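Local coordinates for AxyAgu115A (Amphibacillus xylanus NBRC 15112, PDB 6NPS), which is a glycoside hydrolase family 115 alpha-glucuronidase that probably removes glucuronic acid side groups from xylans such as arabinoglucuronoxylan, at residues Gly881-Val884 and Asn885-Asp888; Leu134-Ser137 and Pro138-Trp142; Trp218-Phe222 and Asn223-Pro227; Asp103-Ile106 and Gln107-Lys111. The protein carries 3 engineered substitutions. One frame throughout, in Å; residues are numbered along the deposited sequence.

In the fold
From the N terminus, interaction 4 comes first, where residues 103-111 close the hairpin between strands 97-106 and 109-117 of a four-stranded mixed sheet. Interaction 2 follows directly after helix 120-133, turning the chain between helices 30-47, 195-207 and 482-494; its centre lies about 30 Å from that of interaction 4. Interaction 3 shapes the loop after strand 212-214 in the parallel eight-stranded barrel, its centre about 28 Å from that of interaction 2. Interaction 1, far along the chain, turns strand 879-884 toward strand 890-893 in the C-terminal domain. Each closes a short local loop; the four run in series, and none encloses or crosses another.

Interaction 1: residues Gly881-Val884 and Asn885-Asp888; sequences GIQV and NEND
Gln883 reaches along the turn to Asn887, its NE2 giving a hydrogen bond to Asn887 O at 3.0 Å. The bond is bent at the hydrogen (137°), although the nitrogen approaches nearly along the C=O axis. With CG opposite the backbone N (chi1 180°) and the chain extended beyond it, glutamine has just the length needed; its CG also lies 3.4 Å from Asn887 O. Beside this, Asn887 N donates to Val884 O at 3.1 Å, closing a type II' beta turn from Val884 to Asn887. Asn885 holds the turn's second position with a positive phi of 56°, a conformation that asparagine tolerates better than most residues with a side chain. The turn lies in the connection between antiparallel strands 879-884 and 890-893, a beta hairpin of the family's C-terminal domain, a domain probably related to the galactose-binding domains. Next to the turn, a water bridges the two arms, accepting from Val884 N at 2.8 Å and donating to Asp888 O at 2.7 Å. The carbonyl oxygen of Asn885 is buried with no polar partner. Val884 CG1 rests 3.5 Å from Asn885 ND2, and the valine itself packs on Leu930 and Ile921. Farther out, both ends of the Asn885 amide are held, OD1 by Lys929 N and ND2 by Asn928 OD1, while Gln883 OE1 meets the hydroxyl of Tyr933, fixing the rotation of that amide too.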
loop_
_atom_site.group_PDB
_atom_site.type_symbol
_atom_site.label_atom_id
_atom_site.label_comp_id
_atom_site.label_asym_id
_atom_site.label_seq_id
_atom_site.Cartn_x
_atom_site.Cartn_y
_atom_site.Cartn_z
ATOM N N GLY A 881 -0.147 -37.507 15.377
ATOM C CA GLY A 881 0.902 -37.874 16.304
ATOM C C GLY A 881 2.242 -37.430 15.740
ATOM O O GLY A 881 2.513 -37.617 14.547
ATOM N N ILE A 882 3.071 -36.836 16.599
ATOM C CA ILE A 882 4.451 -36.538 16.214
ATOM C C ILE A 882 5.401 -37.132 17.239
ATOM O O ILE A 882 5.158 -37.071 18.449
ATOM C CB ILE A 882 4.740 -35.033 16.032
ATOM C CG1 ILE A 882 4.744 -34.307 17.368
ATOM C CG2 ILE A 882 3.753 -34.384 15.054
ATOM C CD1 ILE A 882 5.565 -33.029 17.364
ATOM N N GLN A 883 6.494 -37.707 16.747
ATOM C CA GLN A 883 7.543 -38.201 17.615
ATOM C C GLN A 883 8.890 -37.796 17.049
ATOM O O GLN A 883 9.181 -38.059 15.876
ATOM C CB GLN A 883 7.473 -39.706 17.761
ATOM C CG GLN A 883 8.549 -40.246 18.647
ATOM C CD GLN A 883 8.458 -41.733 18.763
ATOM O OE1 GLN A 883 7.789 -42.382 17.960
ATOM N NE2 GLN A 883 9.119 -42.293 19.763
ATOM N N VAL A 884 9.697 -37.157 17.885
ATOM C CA VAL A 884 11.030 -36.693 17.516
ATOM C C VAL A 884 12.034 -37.591 18.210
ATOM O O VAL A 884 12.052 -37.672 19.444
ATOM C CB VAL A 884 11.237 -35.221 17.893
ATOM C CG1 VAL A 884 12.693 -34.785 17.657
ATOM C CG2 VAL A 884 10.273 -34.367 17.109
ATOM N N ASN A 885 12.858 -38.274 17.420
ATOM C CA ASN A 885 13.908 -39.168 17.932
ATOM C C ASN A 885 13.241 -40.193 18.851
ATOM O O ASN A 885 12.276 -40.856 18.429
ATOM C CB ASN A 885 15.012 -38.325 18.570
ATOM C CG ASN A 885 15.689 -37.382 17.573
ATOM O OD1 ASN A 885 15.985 -37.761 16.435
ATOM N ND2 ASN A 885 15.944 -36.150 18.009
ATOM N N GLU A 886 13.689 -40.353 20.096
ATOM C CA GLU A 886 13.123 -41.362 20.977
ATOM C C GLU A 886 12.221 -40.787 22.064
ATOM O O GLU A 886 11.820 -41.521 22.973
ATOM C CB GLU A 886 14.241 -42.203 21.601
ATOM C CG GLU A 886 14.784 -43.294 20.664
ATOM C CD GLU A 886 13.702 -44.101 19.890
ATOM O OE1 GLU A 886 14.071 -44.702 18.856
ATOM O OE2 GLU A 886 12.511 -44.167 20.297
ATOM N N ASN A 887 11.861 -39.512 21.977
ATOM C CA ASN A 887 11.005 -38.915 22.987
ATOM C C ASN A 887 9.589 -39.494 22.894
ATOM O O ASN A 887 9.255 -40.272 21.994
ATOM C CB ASN A 887 10.980 -37.398 22.826
ATOM C CG ASN A 887 12.375 -36.792 22.737
ATOM O OD1 ASN A 887 13.336 -37.347 23.275
ATOM N ND2 ASN A 887 12.499 -35.666 22.038
ATOM N N ASP A 888 8.749 -39.121 23.849
ATOM C CA ASP A 888 7.380 -39.603 23.826
ATOM C C ASP A 888 6.643 -39.061 22.608
ATOM O O ASP A 888 6.932 -37.968 22.109
ATOM C CB ASP A 888 6.643 -39.200 25.099
ATOM C CG ASP A 888 7.202 -39.871 26.328
ATOM O OD1 ASP A 888 6.931 -39.375 27.442
ATOM O OD2 ASP A 888 7.909 -40.892 26.180
HETATM O O HOH W 1 8.657 -36.604 20.475
#

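Interaction 2: residues Leu134-Ser137 and Pro138-Trp142; sequences LGVS and PLVDW
Two hydrogen bonds tie Ser137 to the residues that follow it. Its hydroxyl oxygen OG takes the N-H of Leu139 at 3.1 Å in a nearly straight bond (165°), and its carbonyl O takes the N-H of Val140 at 3.0 Å. The second donor stands above the carbonyl plane, 61° out of it. The OG of Ser137 is also hydrogen-bonded to Gln493 OE1, so this buried hydroxyl is tied both to its own turn and to helix 482-494. Together the bonds define an ST turn superposed on a type I beta turn from Ser137 to Val140. Serine suits the first position because its short side chain can fold back onto the backbone; proline suits the second, its ring fixing the phi that a type I turn needs, and its nitrogen has no hydrogen to offer the nearby OG. The turn comes just after the Schellman motif at Gly135, which ends helix 120-133. Apolar contact is made by the two valines flanking the turn. Val136 CG1 touches Val140 CB at 3.6 Å and Val140 CG1 at 3.7 Å. In Val140 that CG1 sits between backbone N and carbonyl carbon (chi1 56°), which also brings it to 3.2 Å from Ser137 O. Both valines bear on helix 30-47, Val136 on Val46 and Val140 on Leu45. Leu139 CB lies 3.7 Å from Ser137 OG, and its side chain packs against Leu204 of helix 195-207 and Trp489 of helix 482-494.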
loop_
_atom_site.group_PDB
_atom_site.type_symbol
_atom_site.label_atom_id
_atom_site.label_comp_id
_atom_site.label_asym_id
_atom_site.label_seq_id
_atom_site.Cartn_x
_atom_site.Cartn_y
_atom_site.Cartn_z
ATOM N N LEU A 134 -20.916 -46.880 -30.198
ATOM C CA LEU A 134 -20.750 -46.235 -31.486
ATOM C C LEU A 134 -19.846 -45.031 -31.406
ATOM O O LEU A 134 -19.664 -44.368 -32.432
ATOM C CB LEU A 134 -22.084 -45.796 -32.055
ATOM C CG LEU A 134 -23.016 -46.978 -32.314
ATOM C CD1 LEU A 134 -24.361 -46.481 -32.777
ATOM C CD2 LEU A 134 -22.367 -47.833 -33.347
ATOM N N GLY A 135 -19.286 -44.732 -30.228
ATOM C CA GLY A 135 -18.326 -43.640 -30.115
ATOM C C GLY A 135 -18.942 -42.284 -29.828
ATOM O O GLY A 135 -18.277 -41.262 -30.009
ATOM N N VAL A 136 -20.186 -42.238 -29.381
ATOM C CA VAL A 136 -20.871 -40.971 -29.185
ATOM C C VAL A 136 -20.684 -40.520 -27.742
ATOM O O VAL A 136 -20.958 -41.266 -26.796
ATOM C CB VAL A 136 -22.354 -41.097 -29.556
ATOM C CG1 VAL A 136 -23.111 -39.783 -29.281
ATOM C CG2 VAL A 136 -22.463 -41.529 -31.018
ATOM N N SER A 137 -20.214 -39.297 -27.577
ATOM C CA SER A 137 -19.967 -38.774 -26.252
ATOM C C SER A 137 -21.273 -38.407 -25.544
ATOM O O SER A 137 -22.235 -37.988 -26.188
ATOM C CB SER A 137 -19.072 -37.531 -26.356
ATOM O OG SER A 137 -19.036 -36.881 -25.106
ATOM N N PRO A 138 -21.317 -38.523 -24.213
ATOM C CA PRO A 138 -22.462 -37.983 -23.449
ATOM C C PRO A 138 -22.715 -36.499 -23.669
ATOM O O PRO A 138 -23.790 -36.007 -23.321
ATOM C CB PRO A 138 -22.057 -38.230 -21.984
ATOM C CG PRO A 138 -20.988 -39.239 -22.021
ATOM C CD PRO A 138 -20.305 -39.168 -23.352
ATOM N N LEU A 139 -21.720 -35.770 -24.138
ATOM C CA LEU A 139 -21.785 -34.342 -24.420
ATOM C C LEU A 139 -22.110 -34.046 -25.873
ATOM O O LEU A 139 -22.011 -32.882 -26.292
ATOM C CB LEU A 139 -20.454 -33.671 -24.051
ATOM C CG LEU A 139 -19.863 -34.118 -22.708
ATOM C CD1 LEU A 139 -18.488 -33.492 -22.471
ATOM C CD2 LEU A 139 -20.842 -33.768 -21.584
ATOM N N VAL A 140 -22.515 -35.067 -26.643
ATOM C CA VAL A 140 -22.837 -34.882 -28.063
ATOM C C VAL A 140 -23.807 -33.713 -28.269
ATOM O O VAL A 140 -23.595 -32.858 -29.137
ATOM C CB VAL A 140 -23.384 -36.196 -28.670
ATOM C CG1 VAL A 140 -24.608 -36.707 -27.902
ATOM C CG2 VAL A 140 -23.695 -36.000 -30.145
ATOM N N ASP A 141 -24.843 -33.627 -27.461
ATOM C CA ASP A 141 -25.797 -32.530 -27.588
ATOM C C ASP A 141 -25.408 -31.318 -26.750
ATOM O O ASP A 141 -25.457 -30.187 -27.239
ATOM C CB ASP A 141 -27.198 -33.014 -27.187
ATOM C CG ASP A 141 -28.212 -31.876 -27.097
ATOM O OD1 ASP A 141 -28.810 -31.522 -28.139
ATOM O OD2 ASP A 141 -28.405 -31.336 -25.984
ATOM N N TRP A 142 -24.990 -31.543 -25.501
ATOM C CA TRP A 142 -24.708 -30.454 -24.575
ATOM C C TRP A 142 -23.562 -29.557 -25.047
ATOM O O TRP A 142 -23.652 -28.326 -24.948
ATOM C CB TRP A 142 -24.404 -31.010 -23.181
ATOM C CG TRP A 142 -24.228 -29.872 -22.250
ATOM C CD1 TRP A 142 -23.056 -29.360 -21.777
ATOM C CD2 TRP A 142 -25.274 -29.044 -21.731
ATOM N NE1 TRP A 142 -23.316 -28.275 -20.973
ATOM C CE2 TRP A 142 -24.668 -28.066 -20.926
ATOM C CE3 TRP A 142 -26.664 -29.064 -21.855
ATOM C CZ2 TRP A 142 -25.405 -27.090 -20.250
ATOM C CZ3 TRP A 142 -27.405 -28.103 -21.170
ATOM C CH2 TRP A 142 -26.764 -27.117 -20.394
#

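Interaction 3: residues Trp218-Phe222 and Asn223-Pro227; sequences WSARF and NDDGP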
loop_
_atom_site.group_PDB
_atom_site.type_symbol
_atom_site.label_atom_id
_atom_site.label_comp_id
_atom_site.label_asym_id
_atom_site.label_seq_id
_atom_site.Cartn_x
_atom_site.Cartn_y
_atom_site.Cartn_z
ATOM N N TRP A 218 -33.942 -19.677 -8.812
ATOM C CA TRP A 218 -33.799 -18.302 -8.331
ATOM C C TRP A 218 -34.893 -17.390 -8.873
ATOM O O TRP A 218 -35.568 -16.698 -8.096
ATOM C CB TRP A 218 -32.412 -17.739 -8.657
ATOM C CG TRP A 218 -31.458 -18.039 -7.547
ATOM C CD1 TRP A 218 -31.696 -18.842 -6.467
ATOM C CD2 TRP A 218 -30.119 -17.550 -7.392
ATOM N NE1 TRP A 218 -30.592 -18.898 -5.657
ATOM C CE2 TRP A 218 -29.609 -18.110 -6.196
ATOM C CE3 TRP A 218 -29.299 -16.695 -8.144
ATOM C CZ2 TRP A 218 -28.317 -17.841 -5.737
ATOM C CZ3 TRP A 218 -28.019 -16.434 -7.687
ATOM C CH2 TRP A 218 -27.541 -17.006 -6.496
ATOM N N SER A 219 -35.051 -17.321 -10.196
ATOM C CA SER A 219 -36.133 -16.558 -10.824
ATOM C C SER A 219 -36.925 -17.459 -11.768
ATOM O O SER A 219 -37.259 -17.098 -12.911
ATOM C CB SER A 219 -35.603 -15.336 -11.564
ATOM O OG SER A 219 -35.250 -15.687 -12.890
ATOM N N ALA A 220 -37.184 -18.671 -11.300
ATOM C CA ALA A 220 -37.834 -19.700 -12.087
ATOM C C ALA A 220 -38.682 -20.528 -11.142
ATOM O O ALA A 220 -38.375 -20.638 -9.950
ATOM C CB ALA A 220 -36.812 -20.599 -12.800
ATOM N N ARG A 221 -39.737 -21.130 -11.685
ATOM C CA ARG A 221 -40.581 -22.058 -10.938
ATOM C C ARG A 221 -40.731 -23.287 -11.822
ATOM O O ARG A 221 -41.500 -23.261 -12.793
ATOM C CB ARG A 221 -41.947 -21.442 -10.621
ATOM C CG ARG A 221 -41.877 -20.367 -9.564
ATOM C CD ARG A 221 -43.227 -19.670 -9.418
ATOM N NE ARG A 221 -43.602 -18.928 -10.619
ATOM C CZ ARG A 221 -44.855 -18.611 -10.957
ATOM N NH1 ARG A 221 -45.871 -18.952 -10.174
ATOM N NH2 ARG A 221 -45.097 -17.943 -12.075
ATOM N N PHE A 222 -39.999 -24.337 -11.465
ATOM C CA PHE A 222 -39.930 -25.518 -12.300
ATOM C C PHE A 222 -41.322 -26.100 -12.501
ATOM O O PHE A 222 -41.657 -26.522 -13.612
ATOM C CB PHE A 222 -38.993 -26.521 -11.662
ATOM C CG PHE A 222 -38.806 -27.795 -12.459
ATOM C CD1 PHE A 222 -37.917 -27.855 -13.523
ATOM C CD2 PHE A 222 -39.548 -28.939 -12.131
ATOM C CE1 PHE A 222 -37.727 -29.091 -14.216
ATOM C CE2 PHE A 222 -39.409 -30.125 -12.836
ATOM C CZ PHE A 222 -38.468 -30.211 -13.864
ATOM N N ASN A 223 -42.168 -26.067 -11.457
ATOM C CA ASN A 223 -43.524 -26.662 -11.557
ATOM C C ASN A 223 -44.501 -25.842 -12.379
ATOM O O ASN A 223 -45.596 -26.336 -12.665
ATOM C CB ASN A 223 -44.144 -26.871 -10.178
ATOM C CG ASN A 223 -43.381 -27.897 -9.363
ATOM O OD1 ASN A 223 -42.851 -28.872 -9.913
ATOM N ND2 ASN A 223 -43.275 -27.665 -8.047
ATOM N N ASP A 224 -44.131 -24.614 -12.772
ATOM C CA ASP A 224 -45.040 -23.675 -13.411
ATOM C C ASP A 224 -44.559 -23.128 -14.749
ATOM O O ASP A 224 -45.357 -22.475 -15.433
ATOM C CB ASP A 224 -45.297 -22.475 -12.484
ATOM C CG ASP A 224 -45.859 -22.888 -11.121
ATOM O OD1 ASP A 224 -47.087 -23.149 -11.031
ATOM O OD2 ASP A 224 -45.080 -22.943 -10.141
ATOM N N ASP A 225 -43.293 -23.344 -15.131
ATOM C CA ASP A 225 -42.657 -22.646 -16.247
ATOM C C ASP A 225 -42.579 -23.494 -17.504
ATOM O O ASP A 225 -41.821 -23.150 -18.421
ATOM C CB ASP A 225 -41.229 -22.217 -15.882
ATOM C CG ASP A 225 -41.183 -21.065 -14.877
ATOM O OD1 ASP A 225 -42.235 -20.414 -14.638
ATOM O OD2 ASP A 225 -40.073 -20.811 -14.328
ATOM N N GLY A 226 -43.293 -24.627 -17.545
ATOM C CA GLY A 226 -43.138 -25.604 -18.600
ATOM C C GLY A 226 -43.321 -25.099 -20.013
ATOM O O GLY A 226 -42.588 -25.531 -20.913
ATOM N N PRO A 227 -44.300 -24.205 -20.280
ATOM C CA PRO A 227 -45.359 -23.585 -19.459
ATOM C C PRO A 227 -46.157 -24.605 -18.634
ATOM O O PRO A 227 -46.144 -25.786 -18.987
ATOM C CB PRO A 227 -46.264 -22.911 -20.496
ATOM C CG PRO A 227 -45.365 -22.623 -21.638
ATOM C CD PRO A 227 -44.405 -23.797 -21.692
HETATM O O HOH W 2 -39.224 -18.543 -15.236
HETATM O O HOH W 3 -41.667 -17.983 -13.225
#
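Asp225 OD2 is gripped by the backbone N-H of Arg221, at 2.7 Å and almost straight (169°), and by a water that donates to it at 2.6 Å. The N-H meets this oxygen from above the carboxylate plane. CG of Asp225 lies beside its own backbone N (chi1 -72°), which turns the carboxylate back toward the backbone N-H of Arg221, and OD2 also touches Ala220 CB at 3.6 Å; with only a methyl at Ala220, the carboxylate can lie close to the backbone. The first water makes a weak further bond to Ser219 O. A second water donates to Asp225 OD1 at 2.9 Å and weakly accepts from Arg221 NE, lying at the edge of the guanidinium. The loop follows strand 212-214 of the TIM barrel, at the end of the strand where (beta/alpha)8 glycosidases carry their active sites, and leads to helix 230-238. The chain bends back between Arg221 and Asp224, where Arg221 O accepts from Asp224 N at 3.0 Å. Over one face of the Arg221 guanidinium lies the side chain of Asp224, with the carboxylate stacked at 24° to it. Arg221 NH1 and Asp224 OD2 are 4.1 Å apart, and since no N-H points at the oxygen, the attraction is one of charge alone. Asp224 OD1 has its salt bridge with Arg290 instead, and Arg221 makes a cation-pi contact with Tyr259. The Phe222 ring, edge-to-face with Tyr198, crosses the Asn223 side chain at about a right angle, with Asn223 OD1 4.0 Å from Phe222 CD2, while Asn223 ND2 hydrogen-bonds to Glu256 OE2.

Interaction 4: residues Asp103-Ile106 and Gln107-Lys111; sequences DQPI and QGVEK
Ile106 holds CG1 between its backbone N and carbonyl carbon (chi1 62°), while Val109 sets CG1 opposite its own N (chi1 -175°), leaving CG2 to meet the isoleucine: Ile106 CG1 and Val109 CG2 touch at 3.5 Å. The two belong to a beta hairpin, strands 97-106 and 109-117, joined by a type II turn from Ile106 to Val109. Gly108 takes the third place in that turn with a phi of 87°, where a side chain would strike the preceding carbonyl, so glycine is the fitting residue. Val109 N closes the turn on Ile106 O at 3.2 Å. The other branch of the valine, CG1, meets Pro105 CG at 3.7 Å, the side chains crossing at about a right angle. This apolar patch continues into the fold, Ile106 and Val109 leaning on Leu60 and Pro105 on Leu79 of helix 74-81. Farther from the turn the pairing is irregular where the chain turns corners at Asp103-Gln104 and at Glu110. Gln104 N still gives a hydrogen bond to Glu110 O at 2.9 Å, its donor above the carbonyl plane, and Gln104 CA makes a CH...O contact with Val109 O at 3.5 Å. Asp103 and Lys111 form an antiparallel non-hydrogen-bonded pair. The lysine chain is folded at two successive torsions, carrying its ammonium toward the aspartate; Lys111 NZ also bonds weakly to Met3 O. Asp103 OD1 lies 3.4 Å from Lys111 CD and 3.8 Å from Lys111 NZ, a long salt bridge.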
loop_
_atom_site.group_PDB
_atom_site.type_symbol
_atom_site.label_atom_id
_atom_site.label_comp_id
_atom_site.label_asym_id
_atom_site.label_seq_id
_atom_site.Cartn_x
_atom_site.Cartn_y
_atom_site.Cartn_z
ATOM N N ASP A 103 -28.861 -64.764 -31.982
ATOM C CA ASP A 103 -28.904 -65.340 -33.316
ATOM C C ASP A 103 -30.347 -65.712 -33.640
ATOM O O ASP A 103 -31.044 -66.286 -32.793
ATOM C CB ASP A 103 -27.986 -66.568 -33.370
ATOM C CG ASP A 103 -27.452 -66.857 -34.764
ATOM O OD1 ASP A 103 -27.834 -66.156 -35.720
ATOM O OD2 ASP A 103 -26.640 -67.800 -34.903
ATOM N N GLN A 104 -30.794 -65.354 -34.848
ATOM C CA GLN A 104 -32.098 -65.743 -35.376
ATOM C C GLN A 104 -33.266 -65.506 -34.406
ATOM O O GLN A 104 -34.066 -66.409 -34.164
ATOM C CB GLN A 104 -32.069 -67.200 -35.814
ATOM C CG GLN A 104 -30.989 -67.531 -36.834
ATOM C CD GLN A 104 -31.348 -67.079 -38.241
ATOM O OE1 GLN A 104 -32.477 -66.653 -38.497
ATOM N NE2 GLN A 104 -30.388 -67.166 -39.159
ATOM N N PRO A 105 -33.405 -64.286 -33.874
ATOM C CA PRO A 105 -34.421 -64.057 -32.825
ATOM C C PRO A 105 -35.854 -64.215 -33.296
ATOM O O PRO A 105 -36.697 -64.709 -32.540
ATOM C CB PRO A 105 -34.141 -62.619 -32.385
ATOM C CG PRO A 105 -33.501 -61.985 -33.582
ATOM C CD PRO A 105 -32.662 -63.061 -34.200
ATOM N N ILE A 106 -36.166 -63.771 -34.510
ATOM C CA ILE A 106 -37.506 -63.858 -35.074
ATOM C C ILE A 106 -37.340 -64.045 -36.570
ATOM O O ILE A 106 -36.242 -63.900 -37.110
ATOM C CB ILE A 106 -38.369 -62.606 -34.789
ATOM C CG1 ILE A 106 -37.748 -61.353 -35.412
ATOM C CG2 ILE A 106 -38.589 -62.402 -33.277
ATOM C CD1 ILE A 106 -38.233 -60.053 -34.766
ATOM N N GLN A 107 -38.446 -64.371 -37.240
ATOM C CA GLN A 107 -38.394 -64.599 -38.680
ATOM C C GLN A 107 -37.980 -63.327 -39.415
ATOM O O GLN A 107 -38.450 -62.230 -39.104
ATOM C CB GLN A 107 -39.747 -65.080 -39.198
ATOM C CG GLN A 107 -39.612 -66.033 -40.370
ATOM C CD GLN A 107 -39.457 -67.485 -39.928
ATOM O OE1 GLN A 107 -40.447 -68.172 -39.644
ATOM N NE2 GLN A 107 -38.212 -67.955 -39.860
ATOM N N GLY A 108 -37.081 -63.480 -40.390
ATOM C CA GLY A 108 -36.562 -62.357 -41.144
ATOM C C GLY A 108 -35.355 -61.661 -40.537
ATOM O O GLY A 108 -34.622 -60.985 -41.272
ATOM N N VAL A 109 -35.128 -61.800 -39.228
ATOM C CA VAL A 109 -33.996 -61.185 -38.535
ATOM C C VAL A 109 -32.928 -62.259 -38.294
ATOM O O VAL A 109 -33.178 -63.259 -37.607
ATOM C CB VAL A 109 -34.447 -60.526 -37.221
ATOM C CG1 VAL A 109 -33.306 -59.786 -36.542
ATOM C CG2 VAL A 109 -35.551 -59.546 -37.492
ATOM N N GLU A 110 -31.724 -62.057 -38.862
ATOM C CA GLU A 110 -30.608 -62.991 -38.707
ATOM C C GLU A 110 -29.813 -62.772 -37.419
ATOM O O GLU A 110 -29.369 -63.738 -36.799
ATOM C CB GLU A 110 -29.674 -62.885 -39.917
ATOM C CG GLU A 110 -30.404 -63.143 -41.230
ATOM C CD GLU A 110 -29.523 -62.984 -42.463
ATOM O OE1 GLU A 110 -28.427 -63.583 -42.497
ATOM O OE2 GLU A 110 -29.939 -62.272 -43.406
ATOM N N LYS A 111 -29.599 -61.523 -37.023
ATOM C CA LYS A 111 -28.880 -61.166 -35.810
ATOM C C LYS A 111 -29.574 -59.964 -35.220
ATOM O O LYS A 111 -30.098 -59.123 -35.953
ATOM C CB LYS A 111 -27.385 -60.793 -36.019
ATOM C CG LYS A 111 -26.520 -61.831 -36.701
ATOM C CD LYS A 111 -26.358 -63.098 -35.850
ATOM C CE LYS A 111 -25.525 -62.875 -34.587
ATOM N NZ LYS A 111 -25.003 -64.187 -34.070
#